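PDB 6KWS: methylglyoxal reductase (NADPH-dependent), which probably catalyses the NADPH-dependent reduction of methylglyoxal, as a member of the dihydroflavonol-4-reductase branch of the NAD(P)-dependent epimerase/dehydratase family. Local coordinates for residues Ala129-Ala133 and Ser134-Asp138; Ala156-Asn159 and Pro160-Tyr164; Ser205-Lys208 and Gln209-Thr213; Gly266-Ser270 and Gln271-Asp275; Gln325-Tyr328 and Asp329-Gln333. The protein carries 1 engineered substitution. One frame throughout, in Å; residues are numbered along the deposited sequence.

Contact 1 of 5, residues Ala129-Ala133 and Ser134-Asp138; sequences AISTA and SKEAD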
loop_
_atom_site.group_PDB
_atom_site.type_symbol
_atom_site.label_atom_id
_atom_site.label_comp_id
_atom_site.label_asym_id
_atom_site.label_seq_id
_atom_site.Cartn_x
_atom_site.Cartn_y
_atom_site.Cartn_z
ATOM N N ALA A 129 -10.228 0.723 -4.550
ATOM C CA ALA A 129 -11.449 -0.008 -4.238
ATOM C C ALA A 129 -12.528 0.900 -3.673
ATOM O O ALA A 129 -13.683 0.473 -3.544
ATOM C CB ALA A 129 -11.164 -1.147 -3.255
ATOM N N ILE A 130 -12.189 2.143 -3.353
ATOM C CA ILE A 130 -13.149 3.082 -2.801
ATOM C C ILE A 130 -13.773 3.970 -3.876
ATOM O O ILE A 130 -14.972 4.246 -3.833
ATOM C CB ILE A 130 -12.482 3.927 -1.701
ATOM C CG1 ILE A 130 -12.040 3.034 -0.537
ATOM C CG2 ILE A 130 -13.455 4.961 -1.230
ATOM C CD1 ILE A 130 -11.656 3.799 0.733
ATOM N N SER A 131 -13.000 4.433 -4.860
ATOM C CA SER A 131 -13.438 5.549 -5.689
ATOM C C SER A 131 -13.761 5.100 -7.114
ATOM O O SER A 131 -12.907 4.542 -7.814
ATOM C CB SER A 131 -12.394 6.664 -5.688
ATOM O OG SER A 131 -11.222 6.267 -6.352
ATOM N N THR A 132 -14.996 5.367 -7.533
ATOM C CA THR A 132 -15.392 5.226 -8.929
ATOM C C THR A 132 -14.789 6.371 -9.745
ATOM O O THR A 132 -14.828 7.531 -9.318
ATOM C CB THR A 132 -16.925 5.235 -9.016
ATOM O OG1 THR A 132 -17.464 4.279 -8.091
ATOM C CG2 THR A 132 -17.385 4.891 -10.390
ATOM N N ALA A 133 -14.225 6.049 -10.916
ATOM C CA ALA A 133 -13.551 7.070 -11.717
ATOM C C ALA A 133 -14.424 8.306 -11.923
ATOM O O ALA A 133 -13.951 9.440 -11.782
ATOM C CB ALA A 133 -13.117 6.494 -13.064
ATOM N N SER A 134 -15.707 8.111 -12.254
ATOM C CA SER A 134 -16.569 9.266 -12.514
ATOM C C SER A 134 -16.744 10.126 -11.265
ATOM O O SER A 134 -16.883 11.350 -11.365
ATOM C CB SER A 134 -17.932 8.814 -13.024
ATOM O OG SER A 134 -18.753 8.420 -11.932
ATOM N N LYS A 135 -16.737 9.511 -10.084
ATOM C CA LYS A 135 -16.862 10.288 -8.859
ATOM C C LYS A 135 -15.572 11.030 -8.516
ATOM O O LYS A 135 -15.619 12.208 -8.134
ATOM C CB LYS A 135 -17.271 9.385 -7.696
ATOM C CG LYS A 135 -18.417 9.950 -6.932
ATOM C CD LYS A 135 -18.158 9.995 -5.464
ATOM C CE LYS A 135 -19.147 9.083 -4.762
ATOM N NZ LYS A 135 -20.001 9.818 -3.805
ATOM N N GLU A 136 -14.420 10.360 -8.640
ATOM C CA GLU A 136 -13.137 10.984 -8.315
ATOM C C GLU A 136 -12.893 12.237 -9.151
ATOM O O GLU A 136 -12.232 13.182 -8.691
ATOM C CB GLU A 136 -12.007 9.968 -8.520
ATOM C CG GLU A 136 -10.603 10.551 -8.540
ATOM C CD GLU A 136 -9.977 10.619 -7.152
ATOM O OE1 GLU A 136 -8.726 10.646 -7.034
ATOM O OE2 GLU A 136 -10.744 10.651 -6.171
ATOM N N ALA A 137 -13.440 12.279 -10.362
ATOM C CA ALA A 137 -13.266 13.403 -11.264
ATOM C C ALA A 137 -14.292 14.510 -11.055
ATOM O O ALA A 137 -14.337 15.439 -11.868
ATOM C CB ALA A 137 -13.322 12.917 -12.714
ATOM N N ASP A 138 -15.126 14.430 -10.001
ATOM C CA ASP A 138 -16.234 15.362 -9.778
ATOM C C ASP A 138 -15.870 16.289 -8.618
ATOM O O ASP A 138 -15.876 15.873 -7.452
ATOM C CB ASP A 138 -17.547 14.608 -9.511
ATOM C CG ASP A 138 -18.739 15.551 -9.183
ATOM O OD1 ASP A 138 -18.621 16.790 -9.390
ATOM O OD2 ASP A 138 -19.800 15.050 -8.719
#
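Thr-132 O is gripped by two backbone N-H groups where the chain turns into the short helix 133-136. Glu-136 N gives it a nearly straight bond (2.9 Å to Thr-132 O, 167° at the hydrogen), while Lys-135 N, also 2.9 Å from Thr-132 O, bonds only weakly because its hydrogen points aside. Ala-137 N reaches Ala-133 O at 3.2 Å and adds one more turn before the chain leaves helical geometry. Thr-132 holds the N-cap position, yet its side chain caps nothing: OG1 bonds Glu-150 N instead. Chi1 of -51° sets OG1 beside the backbone N and leaves the methyl CG2 anti to it, where CG2 passes Ser-134 OG at 4.1 Å; Lys-135 CB lies 3.5 Å from Thr-132 O. The long chain of Lys-135 bends away to a salt bridge with Asp-147. Glu-136 runs out anti to its own N and folds over at chi2 (89°), which brings OE2 beside Ser-131 CB, a loose 4.3 Å approach. Ser-131 OG turns to Arg-165. Because Glu-136 OE1 pairs with Arg-267 and its OE2 with the hydroxyl of Tyr-127, both carboxylate oxygens have partners, a setting that would probably favour the ionised acid and that couples this surface turn to the strand 260-269.

Contact 2 of 5, residues Ala156-Asn159 and Pro160-Tyr164; sequences ALLN and PVNGY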
loop_
_atom_site.group_PDB
_atom_site.type_symbol
_atom_site.label_atom_id
_atom_site.label_comp_id
_atom_site.label_asym_id
_atom_site.label_seq_id
_atom_site.Cartn_x
_atom_site.Cartn_y
_atom_site.Cartn_z
ATOM N N ALA A 156 -13.726 -3.910 -16.091
ATOM C CA ALA A 156 -12.379 -4.103 -15.581
ATOM C C ALA A 156 -11.454 -4.788 -16.590
ATOM O O ALA A 156 -10.235 -4.658 -16.460
ATOM C CB ALA A 156 -12.439 -4.894 -14.277
ATOM N N LEU A 157 -11.996 -5.486 -17.601
ATOM C CA LEU A 157 -11.202 -6.111 -18.662
ATOM C C LEU A 157 -10.789 -5.160 -19.786
ATOM O O LEU A 157 -9.983 -5.557 -20.634
ATOM C CB LEU A 157 -11.974 -7.258 -19.306
ATOM C CG LEU A 157 -12.806 -8.168 -18.418
ATOM C CD1 LEU A 157 -13.559 -9.094 -19.306
ATOM C CD2 LEU A 157 -11.936 -8.956 -17.460
ATOM N N LEU A 158 -11.330 -3.939 -19.835
ATOM C CA LEU A 158 -11.114 -3.061 -20.987
ATOM C C LEU A 158 -9.638 -2.735 -21.191
ATOM O O LEU A 158 -9.123 -2.850 -22.308
ATOM C CB LEU A 158 -11.935 -1.776 -20.840
ATOM C CG LEU A 158 -13.446 -2.022 -21.015
ATOM C CD1 LEU A 158 -14.279 -0.750 -20.802
ATOM C CD2 LEU A 158 -13.742 -2.680 -22.375
ATOM N N ASN A 159 -8.937 -2.323 -20.140
ATOM C CA ASN A 159 -7.570 -1.844 -20.298
ATOM C C ASN A 159 -6.807 -2.081 -18.999
ATOM O O ASN A 159 -7.420 -2.237 -17.935
ATOM C CB ASN A 159 -7.539 -0.359 -20.701
ATOM C CG ASN A 159 -8.212 0.552 -19.680
ATOM O OD1 ASN A 159 -7.915 0.495 -18.488
ATOM N ND2 ASN A 159 -9.118 1.409 -20.148
ATOM N N PRO A 160 -5.466 -2.134 -19.061
ATOM C CA PRO A 160 -4.656 -2.411 -17.854
ATOM C C PRO A 160 -4.891 -1.493 -16.653
ATOM O O PRO A 160 -4.618 -1.920 -15.519
ATOM C CB PRO A 160 -3.225 -2.277 -18.376
ATOM C CG PRO A 160 -3.317 -2.705 -19.793
ATOM C CD PRO A 160 -4.690 -2.321 -20.297
ATOM N N VAL A 161 -5.347 -0.250 -16.845
ATOM C CA VAL A 161 -5.620 0.606 -15.691
ATOM C C VAL A 161 -6.927 0.196 -15.023
ATOM O O VAL A 161 -6.992 0.050 -13.793
ATOM C CB VAL A 161 -5.631 2.099 -16.090
ATOM C CG1 VAL A 161 -6.269 2.972 -14.977
ATOM C CG2 VAL A 161 -4.223 2.578 -16.367
ATOM N N ASN A 162 -7.990 0.018 -15.820
ATOM C CA ASN A 162 -9.227 -0.540 -15.281
ATOM C C ASN A 162 -8.982 -1.911 -14.660
ATOM O O ASN A 162 -9.585 -2.253 -13.633
ATOM C CB ASN A 162 -10.295 -0.647 -16.374
ATOM C CG ASN A 162 -10.943 0.679 -16.713
ATOM O OD1 ASN A 162 -10.697 1.715 -16.071
ATOM N ND2 ASN A 162 -11.821 0.643 -17.710
ATOM N N GLY A 163 -8.108 -2.713 -15.273
ATOM C CA GLY A 163 -7.753 -3.993 -14.681
ATOM C C GLY A 163 -7.139 -3.850 -13.301
ATOM O O GLY A 163 -7.497 -4.573 -12.367
ATOM N N TYR A 164 -6.205 -2.909 -13.151
ATOM C CA TYR A 164 -5.552 -2.737 -11.860
ATOM C C TYR A 164 -6.563 -2.304 -10.805
ATOM O O TYR A 164 -6.694 -2.942 -9.755
ATOM C CB TYR A 164 -4.398 -1.731 -11.973
ATOM C CG TYR A 164 -3.845 -1.330 -10.617
ATOM C CD1 TYR A 164 -2.902 -2.114 -9.957
ATOM C CD2 TYR A 164 -4.288 -0.169 -9.984
ATOM C CE1 TYR A 164 -2.417 -1.753 -8.706
ATOM C CE2 TYR A 164 -3.821 0.191 -8.738
ATOM C CZ TYR A 164 -2.890 -0.597 -8.097
ATOM O OH TYR A 164 -2.447 -0.193 -6.851
#
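The backbone of Asn-159 is extended just before Pro-160 opens the helix 160-181, and Asn-159 O accepts the first regular helical bond, from Gly-163 N at 2.8 Å. The Asn-159 side chain serves as N-cap. Its CG is tucked between the backbone N and the carbonyl carbon (chi1 60°), which swings the amide back over the helix start and lets OD1 take the N-H of Asn-162 at 2.7 Å. That bond is nearly straight, 173° at the hydrogen, and its donor arrives close to the line of the side-chain carbonyl. One residue thus occupies two N-H groups of the first turn, one with its main-chain oxygen and one with its amide oxygen. Asn-162 leans toward the cap: its CB lies 3.4 Å from Asn-159 OD1, and the amide planes of the two residues are 40° apart. Its ND2 stands 3.7 Å from Asn-159 ND2 and is bonded, weakly, to Asp-155 O in the preceding helix. Leu-158 runs beside Asn-162 in the same direction, its CB 4.0 Å from Asn-162 ND2. Ala-156 CB comes within 3.9 Å of Asn-162 O. Ala-156 and Leu-157 rest on Leu-97 of helix 92-114, and helix 160-181 carries on to Tyr-164 and the NADPH-binding Lys-168, spaced as in the Tyr-X-X-X-Lys motif of short-chain dehydrogenases.

Contact 3 of 5, residues Ser205-Lys208 and Gln209-Thr213; sequences SEIK and QSLNT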
loop_
_atom_site.group_PDB
_atom_site.type_symbol
_atom_site.label_atom_id
_atom_site.label_comp_id
_atom_site.label_asym_id
_atom_site.label_seq_id
_atom_site.Cartn_x
_atom_site.Cartn_y
_atom_site.Cartn_z
ATOM N N SER A 205 19.783 0.956 0.679
ATOM C CA SER A 205 20.325 -0.139 -0.120
ATOM C C SER A 205 19.407 -0.493 -1.281
ATOM O O SER A 205 19.874 -0.760 -2.399
ATOM C CB SER A 205 20.533 -1.365 0.772
ATOM O OG SER A 205 20.976 -0.983 2.072
ATOM N N GLU A 206 18.095 -0.468 -1.037
ATOM C CA GLU A 206 17.104 -1.051 -1.933
ATOM C C GLU A 206 16.912 -0.274 -3.237
ATOM O O GLU A 206 16.265 -0.802 -4.155
ATOM C CB GLU A 206 15.770 -1.163 -1.184
ATOM C CG GLU A 206 15.804 -1.983 0.122
ATOM C CD GLU A 206 16.267 -3.437 -0.095
ATOM O OE1 GLU A 206 17.499 -3.649 -0.154
ATOM O OE2 GLU A 206 15.413 -4.352 -0.231
ATOM N N ILE A 207 17.462 0.942 -3.357
ATOM C CA ILE A 207 17.126 1.785 -4.497
ATOM C C ILE A 207 17.778 1.241 -5.750
ATOM O O ILE A 207 18.993 0.994 -5.806
ATOM C CB ILE A 207 17.502 3.253 -4.264
ATOM C CG1 ILE A 207 16.485 3.900 -3.338
ATOM C CG2 ILE A 207 17.450 4.015 -5.554
ATOM C CD1 ILE A 207 16.860 3.819 -1.902
ATOM N N LYS A 208 16.950 0.981 -6.718
ATOM C CA LYS A 208 17.356 0.732 -8.068
ATOM C C LYS A 208 17.119 1.987 -8.877
ATOM O O LYS A 208 16.727 3.055 -8.360
ATOM C CB LYS A 208 16.577 -0.450 -8.639
ATOM C CG LYS A 208 15.164 -0.522 -8.070
ATOM C CD LYS A 208 14.491 -1.869 -8.272
ATOM C CE LYS A 208 14.450 -2.256 -9.735
ATOM N NZ LYS A 208 14.158 -3.708 -9.902
ATOM N N GLN A 209 17.293 1.816 -10.170
ATOM C CA GLN A 209 17.264 2.910 -11.112
ATOM C C GLN A 209 15.862 3.368 -11.404
ATOM O O GLN A 209 15.620 4.557 -11.603
ATOM C CB GLN A 209 17.885 2.420 -12.393
ATOM C CG GLN A 209 18.435 3.506 -13.241
ATOM C CD GLN A 209 19.776 3.864 -12.644
ATOM O OE1 GLN A 209 20.249 3.223 -11.722
ATOM N NE2 GLN A 209 20.425 4.846 -13.255
ATOM N N SER A 210 14.978 2.397 -11.552
ATOM C CA SER A 210 13.549 2.545 -11.726
ATOM C C SER A 210 12.931 1.946 -10.470
ATOM O O SER A 210 13.156 0.769 -10.164
ATOM C CB SER A 210 13.089 1.809 -12.983
ATOM O OG SER A 210 11.868 2.343 -13.445
ATOM N N LEU A 211 12.256 2.777 -9.685
ATOM C CA LEU A 211 11.514 2.264 -8.540
ATOM C C LEU A 211 10.360 1.412 -9.046
ATOM O O LEU A 211 9.664 1.776 -10.004
ATOM C CB LEU A 211 10.997 3.405 -7.653
ATOM C CG LEU A 211 11.959 4.497 -7.147
ATOM C CD1 LEU A 211 11.460 5.086 -5.840
ATOM C CD2 LEU A 211 13.379 3.981 -6.986
ATOM N N ASN A 212 10.174 0.258 -8.421
ATOM C CA ASN A 212 9.032 -0.572 -8.778
ATOM C C ASN A 212 7.762 -0.160 -8.026
ATOM O O ASN A 212 6.700 -0.760 -8.236
ATOM C CB ASN A 212 9.376 -2.056 -8.551
ATOM C CG ASN A 212 10.261 -2.638 -9.677
ATOM O OD1 ASN A 212 10.269 -2.137 -10.811
ATOM N ND2 ASN A 212 11.002 -3.703 -9.360
ATOM N N THR A 213 7.848 0.896 -7.202
ATOM C CA THR A 213 6.784 1.390 -6.344
ATOM C C THR A 213 6.081 2.584 -6.984
ATOM O O THR A 213 6.317 2.947 -8.142
ATOM C CB THR A 213 7.318 1.812 -4.962
ATOM O OG1 THR A 213 7.769 3.181 -5.004
ATOM C CG2 THR A 213 8.471 0.916 -4.498
#
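Lys-208 runs forward alongside Ser-210 toward Asn-212 because its first torsion (chi1 33°) sets CG between the backbone N and the carbonyl carbon, and a bend at chi3 (-56°) then turns the amine end along the chain. Its methylenes lie against the main-chain oxygen of Ser-210: Lys-208 CG is 3.2 Å from Ser-210 O, and Lys-208 CE is 3.3 Å from the same oxygen. The Lys-208 and Asn-212 side chains cross at about a right angle. The other side of the loop is apolar. Leu-211 turns a methyl back toward the earlier residues, with CD2 at 3.7 Å from Lys-208 O and at 4.3 Å from Ile-207 CG2. Beyond this loose pair, Ile-207 also packs on Gln-333 and Ala-337, and Leu-211 on Ile-334, all of helix 323-337. Gln-209 O accepts from Asn-219 ND2, and Thr-213 OG1 caps Ser-215 N. This is an irregular connection between strand 196-198 and helix 216-222, with Lys-208 and Gln-209 exposed and Leu-211 buried, passing near the NADPH site: Leu-211 and the NADPH-binding Phe-12 have side chains about 7 Å apart.

Contact 4 of 5, residues Gly266-Ser270 and Gln271-Asp275; sequences GRFTS and QSLVD
Thr-269 and Ser-272 are bonded to each other at the point where strand 260-269 becomes helix 270-280. Ser-272 OG accepts the N-H of Thr-269 at 3.1 Å, almost straight at 170°; chi1 of -53° puts OG beside the Ser-272 backbone N, on the side where the N-H of Thr-269 arrives. At the N-cap, Thr-269 OG1 takes a weak bond from Gln-271 N, also 3.1 Å, while Thr-269 O receives Ser-272 N at 2.8 Å, weak through its bent angle. The first sound turn of helix follows, Val-274 N to Ser-270 O at 3.0 Å. On the apolar flank the Phe-268 ring and Leu-273 meet at a slant, CD2 of the phenylalanine 4.2 Å from CD1 of the leucine. Within the helix, Gln-271 NE2 bonds Asp-275 OD1 at 2.7 Å, coming from above the carboxylate plane.

Further out, Ser-272 OG also has a weak hydrogen bond with Asp-296 OD1 of helix 295-303. Gln-271 NE2 reaches Val-290 O and Asp-275 OD2 takes Gly-294 N, which fixes this face to the loop ahead of that helix. Phe-268 meets Phe-198 edge-to-face, and Leu-273 lies on Ile-217 and Ile-218 of helix 216-222. The axes of 266-269 and 271-275 stand at 84°. Thr-269 with Ser-272 forms a capping box, here buried at a sharp strand-to-helix turn.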
loop_
_atom_site.group_PDB
_atom_site.type_symbol
_atom_site.label_atom_id
_atom_site.label_comp_id
_atom_site.label_asym_id
_atom_site.label_seq_id
_atom_site.Cartn_x
_atom_site.Cartn_y
_atom_site.Cartn_z
ATOM N N GLY A 266 -3.556 13.935 1.202
ATOM C CA GLY A 266 -3.804 15.124 0.426
ATOM C C GLY A 266 -3.796 14.813 -1.052
ATOM O O GLY A 266 -3.822 13.656 -1.469
ATOM N N ARG A 267 -3.756 15.879 -1.833
ATOM C CA ARG A 267 -3.874 15.794 -3.276
ATOM C C ARG A 267 -2.588 16.303 -3.912
ATOM O O ARG A 267 -1.865 17.118 -3.328
ATOM C CB ARG A 267 -5.082 16.606 -3.761
ATOM C CG ARG A 267 -6.407 16.067 -3.290
ATOM C CD ARG A 267 -6.624 14.647 -3.791
ATOM N NE ARG A 267 -8.041 14.360 -4.027
ATOM C CZ ARG A 267 -8.493 13.357 -4.783
ATOM N NH1 ARG A 267 -7.641 12.536 -5.392
ATOM N NH2 ARG A 267 -9.804 13.179 -4.941
ATOM N N PHE A 268 -2.287 15.801 -5.104
ATOM C CA PHE A 268 -1.124 16.292 -5.837
ATOM C C PHE A 268 -1.415 16.257 -7.330
ATOM O O PHE A 268 -2.247 15.469 -7.804
ATOM C CB PHE A 268 0.132 15.451 -5.573
ATOM C CG PHE A 268 0.135 14.156 -6.317
ATOM C CD1 PHE A 268 -0.592 13.069 -5.844
ATOM C CD2 PHE A 268 0.814 14.032 -7.516
ATOM C CE1 PHE A 268 -0.624 11.865 -6.552
ATOM C CE2 PHE A 268 0.786 12.847 -8.224
ATOM C CZ PHE A 268 0.068 11.758 -7.745
ATOM N N THR A 269 -0.705 17.111 -8.063
ATOM C CA THR A 269 -0.438 16.890 -9.478
ATOM C C THR A 269 1.070 16.842 -9.686
ATOM O O THR A 269 1.851 17.129 -8.778
ATOM C CB THR A 269 -1.048 17.975 -10.368
ATOM O OG1 THR A 269 -0.154 19.095 -10.431
ATOM C CG2 THR A 269 -2.395 18.408 -9.837
ATOM N N SER A 270 1.489 16.463 -10.892
ATOM C CA SER A 270 2.921 16.410 -11.157
ATOM C C SER A 270 3.565 17.765 -10.945
ATOM O O SER A 270 4.713 17.843 -10.494
ATOM C CB SER A 270 3.189 15.919 -12.570
ATOM O OG SER A 270 2.959 14.533 -12.631
ATOM N N GLN A 271 2.838 18.841 -11.240
ATOM C CA GLN A 271 3.388 20.166 -10.998
ATOM C C GLN A 271 3.654 20.386 -9.511
ATOM O O GLN A 271 4.614 21.075 -9.145
ATOM C CB GLN A 271 2.443 21.232 -11.557
ATOM C CG GLN A 271 2.955 22.637 -11.395
ATOM C CD GLN A 271 4.115 22.957 -12.327
ATOM O OE1 GLN A 271 3.993 22.869 -13.556
ATOM N NE2 GLN A 271 5.246 23.342 -11.743
ATOM N N SER A 272 2.834 19.788 -8.640
ATOM C CA SER A 272 3.100 19.882 -7.212
ATOM C C SER A 272 4.479 19.341 -6.899
ATOM O O SER A 272 5.233 19.943 -6.125
ATOM C CB SER A 272 2.049 19.107 -6.429
ATOM O OG SER A 272 0.754 19.522 -6.796
ATOM N N LEU A 273 4.833 18.212 -7.515
ATOM C CA LEU A 273 6.106 17.563 -7.226
ATOM C C LEU A 273 7.268 18.356 -7.799
ATOM O O LEU A 273 8.273 18.576 -7.115
ATOM C CB LEU A 273 6.087 16.148 -7.787
ATOM C CG LEU A 273 4.838 15.360 -7.429
ATOM C CD1 LEU A 273 4.938 13.964 -8.020
ATOM C CD2 LEU A 273 4.656 15.320 -5.909
ATOM N N VAL A 274 7.144 18.775 -9.064
ATOM C CA VAL A 274 8.132 19.650 -9.699
ATOM C C VAL A 274 8.447 20.847 -8.807
ATOM O O VAL A 274 9.610 21.097 -8.463
ATOM C CB VAL A 274 7.642 20.106 -11.080
ATOM C CG1 VAL A 274 8.629 21.084 -11.678
ATOM C CG2 VAL A 274 7.460 18.897 -11.985
ATOM N N ASP A 275 7.406 21.584 -8.395
ATOM C CA ASP A 275 7.595 22.770 -7.554
ATOM C C ASP A 275 8.375 22.453 -6.280
ATOM O O ASP A 275 9.299 23.192 -5.912
ATOM C CB ASP A 275 6.243 23.394 -7.193
ATOM C CG ASP A 275 5.584 24.125 -8.369
ATOM O OD1 ASP A 275 6.267 24.354 -9.403
ATOM O OD2 ASP A 275 4.376 24.473 -8.250
#

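Contact 5 of 5, residues Gln325-Tyr328 and Asp329-Gln333; sequences QSVY and DTVEQ
The Tyr-328 ring has the carboxylate of Asp-329 at its edge, with Asp-329 OD1 in the ring plane 3.7 Å from Tyr-328 CD2. The carboxylate itself is turned 64° from the ring. One turn further along, the extended side chain of Glu-332 comes back beside the same ring: Glu-332 OE2 is 4.0 Å from Tyr-328 CE2, approaching at a slant. The ring of Phe-281, just past helix 270-280, also meets it, the planes about 30° apart. Asp-329 keeps its carboxylate beside its own backbone N, with CG 3.2 Å from Gln-325 O, and its OD2 forms a salt bridge with Arg-241, which would help offset the charge beside that carbonyl oxygen.

Ser-326 O accepts two bonds from Thr-330. Thr-330 OG1 donates to it at 2.6 Å, and Thr-330 N at 3.1 Å, the two arriving from opposite faces of the carbonyl plane. Chi1 of -53° sets the hydroxyl beside the Thr-330 N, from where it reaches the carbonyl one turn back. Ser-326 OG is hydrogen-bonded to Asp-239 OD2. On the apolar face Val-327 and Val-331 lie side by side, CG1 of the first 4.2 Å from CG2 of the second. They form a strip of helix 323-337: Val-327 sits on Leu-273 and Ile-276 of helix 270-280, Val-331 on Ile-277 of the same helix and on Ile-218 and Leu-222 of helix 216-222, while Asp-239, the partner of Ser-326, is the last residue of strand 234-239.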
loop_
_atom_site.group_PDB
_atom_site.type_symbol
_atom_site.label_atom_id
_atom_site.label_comp_id
_atom_site.label_asym_id
_atom_site.label_seq_id
_atom_site.Cartn_x
_atom_site.Cartn_y
_atom_site.Cartn_z
ATOM N N GLN A 325 7.553 17.088 3.067
ATOM C CA GLN A 325 8.387 16.119 3.769
ATOM C C GLN A 325 8.492 14.830 2.977
ATOM O O GLN A 325 9.589 14.314 2.737
ATOM C CB GLN A 325 7.832 15.836 5.164
ATOM C CG GLN A 325 7.425 17.075 5.886
ATOM C CD GLN A 325 6.869 16.799 7.253
ATOM O OE1 GLN A 325 5.740 16.313 7.392
ATOM N NE2 GLN A 325 7.650 17.114 8.282
ATOM N N SER A 326 7.346 14.307 2.545
ATOM C CA SER A 326 7.317 13.022 1.869
ATOM C C SER A 326 8.119 13.075 0.578
ATOM O O SER A 326 8.946 12.193 0.307
ATOM C CB SER A 326 5.866 12.622 1.607
ATOM O OG SER A 326 5.772 11.253 1.246
ATOM N N VAL A 327 7.898 14.115 -0.230
ATOM C CA VAL A 327 8.635 14.237 -1.486
ATOM C C VAL A 327 10.121 14.395 -1.218
ATOM O O VAL A 327 10.953 13.738 -1.860
ATOM C CB VAL A 327 8.088 15.405 -2.322
ATOM C CG1 VAL A 327 9.013 15.687 -3.494
ATOM C CG2 VAL A 327 6.713 15.071 -2.805
ATOM N N TYR A 328 10.472 15.254 -0.253
ATOM C CA TYR A 328 11.873 15.518 0.070
ATOM C C TYR A 328 12.571 14.259 0.541
ATOM O O TYR A 328 13.634 13.895 0.018
ATOM C CB TYR A 328 11.982 16.594 1.151
ATOM C CG TYR A 328 13.405 16.909 1.534
ATOM C CD1 TYR A 328 14.159 17.800 0.780
ATOM C CD2 TYR A 328 14.000 16.325 2.652
ATOM C CE1 TYR A 328 15.454 18.104 1.127
ATOM C CE2 TYR A 328 15.297 16.623 3.004
ATOM C CZ TYR A 328 16.024 17.514 2.234
ATOM O OH TYR A 328 17.326 17.840 2.557
ATOM N N ASP A 329 11.987 13.583 1.539
ATOM C CA ASP A 329 12.593 12.362 2.044
ATOM C C ASP A 329 12.790 11.351 0.932
ATOM O O ASP A 329 13.752 10.581 0.962
ATOM C CB ASP A 329 11.736 11.758 3.146
ATOM C CG ASP A 329 11.710 12.595 4.394
ATOM O OD1 ASP A 329 12.510 13.549 4.509
ATOM O OD2 ASP A 329 10.884 12.286 5.277
ATOM N N THR A 330 11.911 11.352 -0.067
ATOM C CA THR A 330 12.025 10.384 -1.151
ATOM C C THR A 330 13.159 10.757 -2.095
ATOM O O THR A 330 13.995 9.913 -2.447
ATOM C CB THR A 330 10.705 10.302 -1.924
ATOM O OG1 THR A 330 9.632 10.054 -1.016
ATOM C CG2 THR A 330 10.738 9.202 -2.982
ATOM N N VAL A 331 13.166 12.012 -2.548
ATOM C CA VAL A 331 14.195 12.448 -3.478
ATOM C C VAL A 331 15.569 12.353 -2.823
ATOM O O VAL A 331 16.536 11.885 -3.446
ATOM C CB VAL A 331 13.898 13.876 -3.977
ATOM C CG1 VAL A 331 15.054 14.393 -4.857
ATOM C CG2 VAL A 331 12.600 13.905 -4.739
ATOM N N GLU A 332 15.676 12.806 -1.562
ATOM C CA GLU A 332 16.947 12.763 -0.849
ATOM C C GLU A 332 17.522 11.363 -0.896
ATOM O O GLU A 332 18.692 11.157 -1.241
ATOM C CB GLU A 332 16.756 13.207 0.602
ATOM C CG GLU A 332 17.985 13.875 1.222
ATOM C CD GLU A 332 18.055 13.732 2.756
ATOM O OE1 GLU A 332 19.050 14.218 3.358
ATOM O OE2 GLU A 332 17.126 13.127 3.356
ATOM N N GLN A 333 16.676 10.377 -0.612
ATOM C CA GLN A 333 17.120 8.994 -0.608
ATOM C C GLN A 333 17.599 8.571 -1.984
ATOM O O GLN A 333 18.689 8.027 -2.124
ATOM C CB GLN A 333 15.986 8.115 -0.124
ATOM C CG GLN A 333 16.400 6.759 0.345
ATOM C CD GLN A 333 15.204 5.870 0.555
ATOM O OE1 GLN A 333 14.229 5.933 -0.195
ATOM N NE2 GLN A 333 15.253 5.053 1.590
#

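Overall arrangement
From the N terminus, contacts 1 to 5 follow one another in series; none nests in or crosses another, and each closes only a turn of its own continuous stretch. Contacts 1 and 2 form helix starts after strand 120-124, on the same side of the chain's centre, their nearest atoms about 6 Å apart. Contact 3 shapes the loop ahead of helix 216-222, and contact 4 turns strand 260-269 into its helix. Contact 5 lies in the last helix, which touches both contact 4 (Leu-273 on Val-327) and the loop of contact 3 (Ile-207 on Gln-333). The Glu-136 to Arg-267 salt bridge links contact 1 to contact 4.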